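Local coordinates for SalCYP truncation (Salinispora tropica, PDB 7ABB), which belongs to the cytochrome P450 family and holds heme c within a mainly helical fold, at residues Phe134-Val139 against His156-Asn161. Sequence-based numbering, arbitrary orientation.
Sequences FARPYV and HLLAIN
Arg136 and Pro137 meet Leu158 and Asn161 where two successive helices of a cytochrome P450 fold, 130-147 and 154-165, pack together; by their order in the chain they probably correspond to helices E and F. The axes of the two short segments stay 10.5 Å apart at 123°, so side chains rather than backbones make the contact, and just 166 Å² is buried between them. Arg136 suits this gap because its aliphatic stem can be apolar while its charged head is served at the far end. The stem is extended through its first two torsions, and it crosses the side chain of Leu158 at about a right angle, Arg136 CG lying 3.6 Å from Leu158 CD1. A bend at chi3 (-61°) then turns the chain, and the guanidinium reaches back to Asp132 on the same helix in a salt bridge through NH1. Asn161 sends OD1 against the bend, 3.2 Å from Arg136 CD. Arg136 NE lies farther from Asn161 OD1, at 3.6 Å, without a hydrogen bond, although the amide and guanidinium planes are only 26° apart. The other side of the amide is committed: ND2 bonds to Asp238, at the start of helix 238-253, and the Asn161 side chain remains about 11 Å from the heme c. At Pro137 the helix kinks, since its ring nitrogen has no hydrogen to give to the turn before. The compact apolar ring offers a hydrocarbon surface to Leu158, which also touches Leu140 farther along helix 130-147. With its CG anti to the backbone N (chi1 -172°), Leu158 carries both methyls toward this helix, placing CD1 4.1 Å from Pro137 N and CD2 4.3 Å from Pro137 CB.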
# COMPACT_ATOMS: atom_id res chain seq x y z
N PHE A 134 8.61 -10.78 11.02
CA PHE A 134 8.11 -11.57 9.90
C PHE A 134 7.73 -10.69 8.71
O PHE A 134 8.39 -10.75 7.68
CB PHE A 134 6.92 -12.45 10.32
CG PHE A 134 6.22 -13.08 9.16
CD1 PHE A 134 6.93 -13.81 8.24
CD2 PHE A 134 4.87 -12.89 8.94
CE1 PHE A 134 6.32 -14.35 7.14
CE2 PHE A 134 4.25 -13.44 7.83
CZ PHE A 134 4.96 -14.16 6.93
N ALA A 135 6.68 -9.89 8.82
CA ALA A 135 6.06 -9.34 7.62
C ALA A 135 6.99 -8.37 6.90
O ALA A 135 7.06 -8.39 5.67
CB ALA A 135 4.73 -8.67 7.94
N ARG A 136 7.70 -7.50 7.64
CA ARG A 136 8.52 -6.51 6.93
C ARG A 136 9.67 -7.15 6.17
O ARG A 136 9.84 -6.84 4.98
CB ARG A 136 9.01 -5.44 7.91
CG ARG A 136 9.62 -4.22 7.21
CD ARG A 136 9.93 -3.12 8.19
NE ARG A 136 8.70 -2.66 8.84
CZ ARG A 136 8.42 -2.80 10.14
NH1 ARG A 136 9.27 -3.37 10.99
NH2 ARG A 136 7.25 -2.35 10.58
N PRO A 137 10.50 -8.02 6.75
CA PRO A 137 11.54 -8.66 5.94
C PRO A 137 10.96 -9.53 4.83
O PRO A 137 11.54 -9.60 3.74
CB PRO A 137 12.36 -9.46 6.96
CG PRO A 137 11.59 -9.51 8.15
CD PRO A 137 10.63 -8.37 8.17
N TYR A 138 9.82 -10.17 5.08
CA TYR A 138 9.14 -10.95 4.04
C TYR A 138 8.78 -10.08 2.85
O TYR A 138 9.15 -10.38 1.70
CB TYR A 138 7.87 -11.55 4.65
CG TYR A 138 6.85 -12.11 3.71
CD1 TYR A 138 7.08 -13.30 3.02
CD2 TYR A 138 5.65 -11.46 3.49
CE1 TYR A 138 6.12 -13.82 2.17
CE2 TYR A 138 4.70 -11.97 2.67
CZ TYR A 138 4.91 -13.15 2.03
OH TYR A 138 3.94 -13.64 1.21
N VAL A 139 8.06 -8.99 3.09
CA VAL A 139 7.62 -8.12 2.02
C VAL A 139 8.80 -7.49 1.31
O VAL A 139 8.80 -7.37 0.07
CB VAL A 139 6.65 -7.06 2.58
CG1 VAL A 139 6.34 -5.99 1.53
CG2 VAL A 139 5.35 -7.73 3.02
N HIS A 156 20.56 -4.36 4.83
CA HIS A 156 20.83 -2.94 4.64
C HIS A 156 19.54 -2.18 4.34
O HIS A 156 19.25 -1.15 4.96
CB HIS A 156 21.84 -2.75 3.51
CG HIS A 156 22.28 -1.34 3.31
ND1 HIS A 156 21.89 -0.58 2.23
CD2 HIS A 156 23.11 -0.55 4.04
CE1 HIS A 156 22.44 0.61 2.30
NE2 HIS A 156 23.18 0.66 3.40
N LEU A 157 18.75 -2.69 3.40
CA LEU A 157 17.53 -2.00 3.01
C LEU A 157 16.50 -2.06 4.12
O LEU A 157 15.74 -1.11 4.31
CB LEU A 157 16.97 -2.61 1.72
CG LEU A 157 17.82 -2.41 0.46
CD1 LEU A 157 17.06 -2.99 -0.71
CD2 LEU A 157 18.16 -0.95 0.25
N LEU A 158 16.46 -3.16 4.88
CA LEU A 158 15.53 -3.22 6.00
C LEU A 158 15.84 -2.13 7.02
O LEU A 158 14.93 -1.50 7.57
CB LEU A 158 15.59 -4.60 6.65
CG LEU A 158 14.55 -4.91 7.71
CD1 LEU A 158 13.18 -5.00 7.11
CD2 LEU A 158 14.87 -6.22 8.38
N ALA A 159 17.14 -1.89 7.26
CA ALA A 159 17.55 -0.85 8.20
C ALA A 159 17.12 0.53 7.71
O ALA A 159 16.70 1.38 8.51
CB ALA A 159 19.07 -0.90 8.39
N ILE A 160 17.22 0.79 6.41
CA ILE A 160 16.74 2.06 5.86
C ILE A 160 15.24 2.19 6.09
O ILE A 160 14.76 3.22 6.57
CB ILE A 160 17.10 2.16 4.37
CG1 ILE A 160 18.62 2.22 4.20
CG2 ILE A 160 16.42 3.38 3.75
CD1 ILE A 160 19.09 2.27 2.74
N ASN A 161 14.49 1.15 5.75
CA ASN A 161 13.04 1.20 5.87
C ASN A 161 12.62 1.45 7.32
O ASN A 161 11.74 2.28 7.58
CB ASN A 161 12.45 -0.11 5.36
CG ASN A 161 10.95 -0.18 5.55
OD1 ASN A 161 10.47 -0.40 6.66
ND2 ASN A 161 10.21 -0.01 4.47